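Local coordinates for protein telomerase reverse transcriptase (Candida albicans SC5314, PDB 6ZDQ) that probably extends chromosome ends by reverse-transcribing a template in its own RNA subunit, adding short telomeric DNA repeats, at residues Lys335-Glu340 with Lys528-Val533; Lys352-Leu357 with Ser463-Ile468. All coordinates share one frame; numbering follows the deposited sequence.

Both contacts lie in the reverse transcriptase part of the chain, and contact 2 is nested inside the chain loop that contact 1 closes. Contact 1 pairs two strands of the antiparallel palm sheet beside Asp337, Asp495 and Asp496, aspartates that sequence motifs of this family place at the probable metal-binding active site. Contact 2 crosses two helices, 347-356 and 460-477. The first follows strand 332-337 closely in the chain; the second precedes the hairpin 489-492/496-501. The centres are 23 Å apart and the nearest atoms about 8 Å, without touching. The nearest atoms of contacts 1 and 2 lie about 39 Å and about 27 Å from the bound RNA fragment.

Contact 1 of 2, residues Lys335-Glu340 with Lys528-Val533; sequences KFDMKE and KDKTVV
Lys335 and Val532 face each other as an antiparallel hydrogen-bonded pair, their CA atoms 5.0 Å apart. Val532 N gives its hydrogen to Lys335 O at 2.7 Å, while Lys335 N reaches Val532 O at 3.1 Å. Thr531 CA adds a C-H...O contact to the same Lys335 O. Beside these bonds lies the close-packed part. CG of Lys335 is anti to the backbone N (chi1 -173°), and a bend at chi2 carries the chain past Val532, where CD meets CG2 at 3.9 Å. Leu498 and Phe545 also touch this lysine. Phe336 turns its ring away from 528-533 to stack with Phe497, leaving CB against Thr531 OG1 at 3.7 Å; that hydroxyl is hydrogen-bonded to Asn527 O. Strand 332-337 is thus held between 496-501 and 532-534 in the antiparallel sheet of the polymerase palm. Asp337 occupies the position of the motif A aspartate of reverse transcriptases, probably a metal ligand, and touches Asp496 of the neighbouring strand. On the looser side, residues 528-530 bow out from the sheet between Asn527, whose backbone bonds to that of Asp337, and Thr531, and the exposed Lys530 folds its side chain back to Asp337. Bent at chi3 and chi4, that chain runs across the carboxylate of Asp337. The salt bridge is long, NZ to Asp337 OD1 at 3.5 Å, and CE also lies beside the carboxylate. Both lysine ammonium groups gather near this acidic cluster, Lys335 NZ having a weak, long ion pair with Asp496 OD2.

Contact 2 of 2, residues Lys352-Leu357 with Ser463-Ile468; sequences KKLEEL and SIFCDI
Leu354 divides its two methyls between two partners on helix 460-477: CD1 goes to Phe465 and CD2 to Ile468. The leucine and phenylalanine side chains lie nearly perpendicular, with CD1 approaching the ring obliquely at its CE1 corner, 3.6 Å away. Toward Ile468 the crossing is again steep, and CD2 sits 3.7 Å from CD1 of the isoleucine. Leu357, one turn on, comes differently: it and Ile468 reach toward each other tip to tip, CD1 to CD1 at 3.8 Å. Ile468 can serve both leucines because its CG1 lies anti to the carbonyl carbon (chi1 -62°) and the chain then runs extended, sending CD1 out to the methyls of both leucines. The short helical segments cross at 81° with axes 10.6 Å apart, a spacing bridged by these side chains. Helix 263-296 closes in through Leu286 on Phe465 and Leu293 on Leu357, while Cys428 of helix 421-434 touches both Leu354 and Phe465. At the border Lys353 starts toward Ile468, but its ammonium turns aside to a weak salt bridge with Glu356, NZ to OE2 at 3.5 Å. Between the two segments cohesion therefore rests on dispersion and the exclusion of water from methyls and ring, with charge kept to the margin and no directional bond to fix the crossing.

Contact 1 of 2, residues Lys335-Glu340 with Lys528-Val533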
ATOM      1  N   LYS A 335      -0.763 -12.477 -24.079  1.00117.18           N
ATOM      2  CA  LYS A 335      -0.732 -12.070 -22.677  1.00119.64           C
ATOM      3  C   LYS A 335      -0.639 -13.322 -21.812  1.00115.33           C
ATOM      4  O   LYS A 335      -1.562 -14.142 -21.796  1.00128.84           O
ATOM      5  CB  LYS A 335      -1.967 -11.243 -22.319  1.00115.85           C
ATOM      6  CG  LYS A 335      -1.937 -10.641 -20.921  1.00110.32           C
ATOM      7  CD  LYS A 335      -2.696 -11.492 -19.915  1.00137.84           C
ATOM      8  CE  LYS A 335      -2.649 -10.868 -18.531  1.00123.72           C
ATOM      9  NZ  LYS A 335      -3.406 -11.667 -17.530  1.00155.24           N
ATOM     10  N   PHE A 336       0.475 -13.467 -21.097  1.00111.39           N
ATOM     11  CA  PHE A 336       0.665 -14.583 -20.181  1.00121.81           C
ATOM     12  C   PHE A 336       1.396 -14.099 -18.937  1.00109.24           C
ATOM     13  O   PHE A 336       1.997 -13.022 -18.923  1.00107.91           O
ATOM     14  CB  PHE A 336       1.423 -15.747 -20.840  1.00119.67           C
ATOM     15  CG  PHE A 336       2.806 -15.394 -21.307  1.00128.69           C
ATOM     16  CD1 PHE A 336       3.001 -14.730 -22.507  1.00121.20           C
ATOM     17  CD2 PHE A 336       3.916 -15.754 -20.559  1.00130.06           C
ATOM     18  CE1 PHE A 336       4.273 -14.417 -22.945  1.00123.14           C
ATOM     19  CE2 PHE A 336       5.193 -15.443 -20.992  1.00119.15           C
ATOM     20  CZ  PHE A 336       5.371 -14.776 -22.188  1.00120.56           C
ATOM     21  N   ASP A 337       1.334 -14.911 -17.883  1.00126.86           N
ATOM     22  CA  ASP A 337       1.933 -14.565 -16.603  1.00132.39           C
ATOM     23  C   ASP A 337       2.489 -15.820 -15.944  1.00123.16           C
ATOM     24  O   ASP A 337       2.151 -16.946 -16.315  1.00118.29           O
ATOM     25  CB  ASP A 337       0.926 -13.881 -15.668  1.00122.16           C
ATOM     26  CG  ASP A 337      -0.224 -14.792 -15.283  1.00140.98           C
ATOM     27  OD1 ASP A 337      -0.866 -15.366 -16.188  1.00123.63           O
ATOM     28  OD2 ASP A 337      -0.478 -14.940 -14.068  1.00144.80           O
ATOM     29  N   MET A 338       3.355 -15.607 -14.957  1.00115.52           N
ATOM     30  CA  MET A 338       4.010 -16.688 -14.233  1.00122.46           C
ATOM     31  C   MET A 338       3.321 -16.899 -12.891  1.00124.31           C
ATOM     32  O   MET A 338       3.092 -15.940 -12.146  1.00115.50           O
ATOM     33  CB  MET A 338       5.493 -16.377 -14.023  1.00118.41           C
ATOM     34  CG  MET A 338       6.239 -16.036 -15.305  1.00118.71           C
ATOM     35  SD  MET A 338       6.219 -17.384 -16.500  1.00119.63           S
ATOM     36  CE  MET A 338       6.869 -16.567 -17.953  1.00109.00           C
ATOM     37  N   LYS A 339       2.989 -18.153 -12.590  1.00107.57           N
ATOM     38  CA  LYS A 339       2.345 -18.485 -11.328  1.00121.18           C
ATOM     39  C   LYS A 339       3.391 -18.652 -10.231  1.00113.85           C
ATOM     40  O   LYS A 339       4.421 -19.300 -10.441  1.00107.26           O
ATOM     41  CB  LYS A 339       1.509 -19.758 -11.470  1.00123.19           C
ATOM     42  CG  LYS A 339       2.262 -20.948 -12.047  1.00117.15           C
ATOM     43  CD  LYS A 339       1.371 -22.176 -12.132  1.00129.88           C
ATOM     44  CE  LYS A 339       2.121 -23.364 -12.715  1.00144.46           C
ATOM     45  NZ  LYS A 339       1.266 -24.584 -12.772  1.00121.83           N
ATOM     46  N   GLU A 340       3.122 -18.062  -9.066  1.00122.84           N
ATOM     47  CA  GLU A 340       3.996 -18.170  -7.897  1.00117.03           C
ATOM     48  C   GLU A 340       5.434 -17.789  -8.246  1.00110.65           C
ATOM     49  O   GLU A 340       6.382 -18.526  -7.974  1.00127.69           O
ATOM     50  CB  GLU A 340       3.933 -19.579  -7.300  1.00131.49           C
ATOM     51  CG  GLU A 340       2.578 -19.955  -6.707  1.00150.85           C
ATOM     52  CD  GLU A 340       2.485 -21.426  -6.327  1.00142.21           C
ATOM     53  OE1 GLU A 340       2.836 -22.288  -7.162  1.00133.90           O
ATOM     54  OE2 GLU A 340       2.060 -21.721  -5.190  1.00129.04           O
ATOM     55  N   LYS A 528      -0.744 -21.618 -17.304  1.00139.99           N
ATOM     56  CA  LYS A 528      -1.347 -22.157 -18.520  1.00138.12           C
ATOM     57  C   LYS A 528      -2.803 -21.741 -18.676  1.00134.73           C
ATOM     58  O   LYS A 528      -3.269 -21.534 -19.803  1.00134.01           O
ATOM     59  CB  LYS A 528      -1.236 -23.683 -18.525  1.00124.92           C
ATOM     60  CG  LYS A 528       0.173 -24.216 -18.734  1.00117.69           C
ATOM     61  CD  LYS A 528       0.652 -23.964 -20.154  1.00118.74           C
ATOM     62  CE  LYS A 528       1.953 -24.697 -20.437  1.00121.38           C
ATOM     63  NZ  LYS A 528       3.047 -24.254 -19.533  1.00150.93           N
ATOM     64  N   ASP A 529      -3.538 -21.619 -17.570  1.00140.46           N
ATOM     65  CA  ASP A 529      -4.972 -21.371 -17.667  1.00151.06           C
ATOM     66  C   ASP A 529      -5.297 -19.898 -17.887  1.00158.31           C
ATOM     67  O   ASP A 529      -6.325 -19.583 -18.497  1.00173.89           O
ATOM     68  CB  ASP A 529      -5.680 -21.883 -16.411  1.00151.88           C
ATOM     69  CG  ASP A 529      -7.190 -21.922 -16.567  1.00180.89           C
ATOM     70  OD1 ASP A 529      -7.686 -22.737 -17.374  1.00172.53           O
ATOM     71  OD2 ASP A 529      -7.882 -21.142 -15.880  1.00189.33           O
ATOM     72  N   LYS A 530      -4.449 -18.987 -17.408  1.00145.18           N
ATOM     73  CA  LYS A 530      -4.717 -17.556 -17.492  1.00144.69           C
ATOM     74  C   LYS A 530      -4.022 -16.894 -18.679  1.00151.89           C
ATOM     75  O   LYS A 530      -3.891 -15.665 -18.708  1.00143.03           O
ATOM     76  CB  LYS A 530      -4.319 -16.868 -16.183  1.00149.83           C
ATOM     77  CG  LYS A 530      -5.222 -15.701 -15.800  1.00164.57           C
ATOM     78  CD  LYS A 530      -4.975 -15.237 -14.372  1.00147.44           C
ATOM     79  CE  LYS A 530      -3.609 -14.591 -14.221  1.00151.14           C
ATOM     80  NZ  LYS A 530      -3.464 -13.381 -15.077  1.00154.69           N
ATOM     81  N   THR A 531      -3.571 -17.680 -19.656  1.00136.08           N
ATOM     82  CA  THR A 531      -2.908 -17.141 -20.840  1.00129.58           C
ATOM     83  C   THR A 531      -3.959 -16.668 -21.838  1.00115.73           C
ATOM     84  O   THR A 531      -4.720 -17.476 -22.381  1.00132.07           O
ATOM     85  CB  THR A 531      -1.996 -18.192 -21.465  1.00129.13           C
ATOM     86  OG1 THR A 531      -0.958 -18.540 -20.540  1.00135.56           O
ATOM     87  CG2 THR A 531      -1.368 -17.661 -22.746  1.00119.58           C
ATOM     88  N   VAL A 532      -3.997 -15.361 -22.088  1.00116.16           N
ATOM     89  CA  VAL A 532      -4.923 -14.765 -23.045  1.00122.82           C
ATOM     90  C   VAL A 532      -4.266 -14.746 -24.419  1.00123.33           C
ATOM     91  O   VAL A 532      -3.078 -14.428 -24.550  1.00141.11           O
ATOM     92  CB  VAL A 532      -5.330 -13.348 -22.598  1.00132.55           C
ATOM     93  CG1 VAL A 532      -6.381 -12.769 -23.533  1.00125.67           C
ATOM     94  CG2 VAL A 532      -5.836 -13.370 -21.162  1.00120.73           C
ATOM     95  N   VAL A 533      -5.040 -15.083 -25.449  1.00130.21           N
ATOM     96  CA  VAL A 533      -4.539 -15.196 -26.814  1.00128.57           C
ATOM     97  C   VAL A 533      -5.482 -14.454 -27.751  1.00142.03           C
ATOM     98  O   VAL A 533      -6.697 -14.675 -27.717  1.00174.14           O
ATOM     99  CB  VAL A 533      -4.398 -16.668 -27.248  1.00131.78           C
ATOM    100  CG1 VAL A 533      -4.235 -16.769 -28.757  1.00142.37           C
ATOM    101  CG2 VAL A 533      -3.222 -17.323 -26.539  1.00136.52           C
TER

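Contact 2 of 2, residues Lys352-Leu357 with Ser463-Ile468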
ATOM      1  N   LYS A 352      24.017 -16.918  -9.620  1.00111.13           N
ATOM      2  CA  LYS A 352      25.000 -16.727 -10.683  1.00112.25           C
ATOM      3  C   LYS A 352      24.719 -15.457 -11.481  1.00123.29           C
ATOM      4  O   LYS A 352      25.654 -14.782 -11.927  1.00128.86           O
ATOM      5  CB  LYS A 352      25.048 -17.953 -11.601  1.00113.69           C
ATOM      6  CG  LYS A 352      23.889 -18.078 -12.580  1.00119.30           C
ATOM      7  CD  LYS A 352      24.156 -19.150 -13.626  1.00115.06           C
ATOM      8  CE  LYS A 352      23.007 -19.247 -14.618  1.00134.29           C
ATOM      9  NZ  LYS A 352      23.220 -20.310 -15.637  1.00117.73           N
ATOM     10  N   LYS A 353      23.441 -15.114 -11.669  1.00110.10           N
ATOM     11  CA  LYS A 353      23.110 -13.878 -12.371  1.00108.18           C
ATOM     12  C   LYS A 353      23.526 -12.653 -11.568  1.00107.32           C
ATOM     13  O   LYS A 353      23.860 -11.616 -12.152  1.00106.98           O
ATOM     14  CB  LYS A 353      21.616 -13.830 -12.687  1.00107.07           C
ATOM     15  CG  LYS A 353      21.155 -14.914 -13.646  1.00108.09           C
ATOM     16  CD  LYS A 353      21.929 -14.857 -14.952  1.00109.17           C
ATOM     17  CE  LYS A 353      21.501 -15.973 -15.891  1.00110.50           C
ATOM     18  NZ  LYS A 353      22.274 -15.968 -17.162  1.00128.57           N
ATOM     19  N   LEU A 354      23.511 -12.750 -10.237  1.00114.00           N
ATOM     20  CA  LEU A 354      24.018 -11.657  -9.414  1.00111.31           C
ATOM     21  C   LEU A 354      25.537 -11.570  -9.479  1.00118.48           C
ATOM     22  O   LEU A 354      26.100 -10.475  -9.363  1.00128.80           O
ATOM     23  CB  LEU A 354      23.560 -11.829  -7.967  1.00124.84           C
ATOM     24  CG  LEU A 354      22.063 -11.682  -7.688  1.00104.98           C
ATOM     25  CD1 LEU A 354      21.764 -11.979  -6.229  1.00108.21           C
ATOM     26  CD2 LEU A 354      21.582 -10.289  -8.060  1.00108.53           C
ATOM     27  N   GLU A 355      26.214 -12.705  -9.656  1.00124.70           N
ATOM     28  CA  GLU A 355      27.667 -12.694  -9.781  1.00114.88           C
ATOM     29  C   GLU A 355      28.119 -12.184 -11.142  1.00121.61           C
ATOM     30  O   GLU A 355      29.193 -11.581 -11.245  1.00127.60           O
ATOM     31  CB  GLU A 355      28.222 -14.094  -9.521  1.00112.90           C
ATOM     32  CG  GLU A 355      28.012 -14.578  -8.095  1.00114.64           C
ATOM     33  CD  GLU A 355      28.365 -16.039  -7.917  1.00123.67           C
ATOM     34  OE1 GLU A 355      28.439 -16.761  -8.933  1.00133.57           O
ATOM     35  OE2 GLU A 355      28.570 -16.466  -6.760  1.00115.76           O
ATOM     36  N   GLU A 356      27.325 -12.416 -12.193  1.00119.62           N
ATOM     37  CA  GLU A 356      27.654 -11.880 -13.509  1.00118.24           C
ATOM     38  C   GLU A 356      27.647 -10.357 -13.529  1.00121.96           C
ATOM     39  O   GLU A 356      28.261  -9.756 -14.417  1.00132.17           O
ATOM     40  CB  GLU A 356      26.683 -12.418 -14.561  1.00110.92           C
ATOM     41  CG  GLU A 356      26.769 -13.919 -14.782  1.00115.43           C
ATOM     42  CD  GLU A 356      25.786 -14.414 -15.826  1.00123.79           C
ATOM     43  OE1 GLU A 356      25.333 -13.594 -16.653  1.00135.29           O
ATOM     44  OE2 GLU A 356      25.462 -15.621 -15.818  1.00113.26           O
ATOM     45  N   LEU A 357      26.960  -9.721 -12.577  1.00123.01           N
ATOM     46  CA  LEU A 357      27.002  -8.269 -12.475  1.00123.07           C
ATOM     47  C   LEU A 357      28.366  -7.765 -12.027  1.00122.66           C
ATOM     48  O   LEU A 357      28.707  -6.609 -12.297  1.00126.47           O
ATOM     49  CB  LEU A 357      25.928  -7.778 -11.501  1.00123.07           C
ATOM     50  CG  LEU A 357      24.485  -8.219 -11.757  1.00123.66           C
ATOM     51  CD1 LEU A 357      23.565  -7.705 -10.661  1.00123.80           C
ATOM     52  CD2 LEU A 357      24.012  -7.745 -13.119  1.00124.48           C
ATOM     53  N   SER A 463      12.465  -8.123  -4.123  1.00103.09           N
ATOM     54  CA  SER A 463      11.934  -7.476  -5.320  1.00 91.76           C
ATOM     55  C   SER A 463      13.006  -7.330  -6.394  1.00119.03           C
ATOM     56  O   SER A 463      12.788  -7.693  -7.557  1.00104.81           O
ATOM     57  CB  SER A 463      11.346  -6.113  -4.961  1.00 91.32           C
ATOM     58  OG  SER A 463      10.446  -6.221  -3.873  1.00117.57           O
ATOM     59  N   ILE A 464      14.173  -6.792  -6.027  1.00 95.98           N
ATOM     60  CA  ILE A 464      15.227  -6.578  -7.013  1.00106.40           C
ATOM     61  C   ILE A 464      15.807  -7.907  -7.488  1.00 95.66           C
ATOM     62  O   ILE A 464      16.269  -8.014  -8.631  1.00100.18           O
ATOM     63  CB  ILE A 464      16.317  -5.644  -6.448  1.00109.84           C
ATOM     64  CG1 ILE A 464      17.314  -5.257  -7.542  1.00 97.09           C
ATOM     65  CG2 ILE A 464      17.040  -6.285  -5.272  1.00 91.36           C
ATOM     66  CD1 ILE A 464      16.684  -4.529  -8.710  1.00112.66           C
ATOM     67  N   PHE A 465      15.791  -8.937  -6.637  1.00 92.25           N
ATOM     68  CA  PHE A 465      16.276 -10.248  -7.056  1.00103.36           C
ATOM     69  C   PHE A 465      15.461 -10.782  -8.227  1.00100.69           C
ATOM     70  O   PHE A 465      16.019 -11.244  -9.231  1.00 93.59           O
ATOM     71  CB  PHE A 465      16.228 -11.230  -5.885  1.00114.01           C
ATOM     72  CG  PHE A 465      17.294 -11.000  -4.855  1.00120.34           C
ATOM     73  CD1 PHE A 465      18.427 -10.267  -5.164  1.00 93.56           C
ATOM     74  CD2 PHE A 465      17.165 -11.518  -3.578  1.00119.43           C
ATOM     75  CE1 PHE A 465      19.408 -10.053  -4.218  1.00120.69           C
ATOM     76  CE2 PHE A 465      18.144 -11.309  -2.627  1.00121.09           C
ATOM     77  CZ  PHE A 465      19.268 -10.576  -2.948  1.00125.59           C
ATOM     78  N   CYS A 466      14.132 -10.728  -8.115  1.00 99.10           N
ATOM     79  CA  CYS A 466      13.283 -11.197  -9.203  1.00111.94           C
ATOM     80  C   CYS A 466      13.432 -10.330 -10.447  1.00 98.74           C
ATOM     81  O   CYS A 466      13.343 -10.839 -11.569  1.00 93.75           O
ATOM     82  CB  CYS A 466      11.824 -11.235  -8.751  1.00 94.02           C
ATOM     83  SG  CYS A 466      10.680 -11.850 -10.005  1.00104.99           S
ATOM     84  N   ASP A 467      13.658  -9.026 -10.270  1.00 94.73           N
ATOM     85  CA  ASP A 467      13.838  -8.138 -11.415  1.00106.27           C
ATOM     86  C   ASP A 467      15.080  -8.517 -12.213  1.00106.55           C
ATOM     87  O   ASP A 467      15.027  -8.643 -13.443  1.00 92.57           O
ATOM     88  CB  ASP A 467      13.917  -6.685 -10.943  1.00111.44           C
ATOM     89  CG  ASP A 467      13.533  -5.693 -12.028  1.00121.22           C
ATOM     90  OD1 ASP A 467      13.636  -6.041 -13.224  1.00112.80           O
ATOM     91  OD2 ASP A 467      13.125  -4.564 -11.682  1.00123.26           O
ATOM     92  N   ILE A 468      16.214  -8.693 -11.530  1.00 92.19           N
ATOM     93  CA  ILE A 468      17.455  -9.048 -12.216  1.00 99.41           C
ATOM     94  C   ILE A 468      17.334 -10.417 -12.874  1.00 93.55           C
ATOM     95  O   ILE A 468      17.790 -10.622 -14.006  1.00106.71           O
ATOM     96  CB  ILE A 468      18.643  -8.993 -11.237  1.00102.68           C
ATOM     97  CG1 ILE A 468      18.829  -7.571 -10.707  1.00103.91           C
ATOM     98  CG2 ILE A 468      19.917  -9.472 -11.914  1.00 93.03           C
ATOM     99  CD1 ILE A 468      19.938  -7.437  -9.691  1.00 91.77           C
TER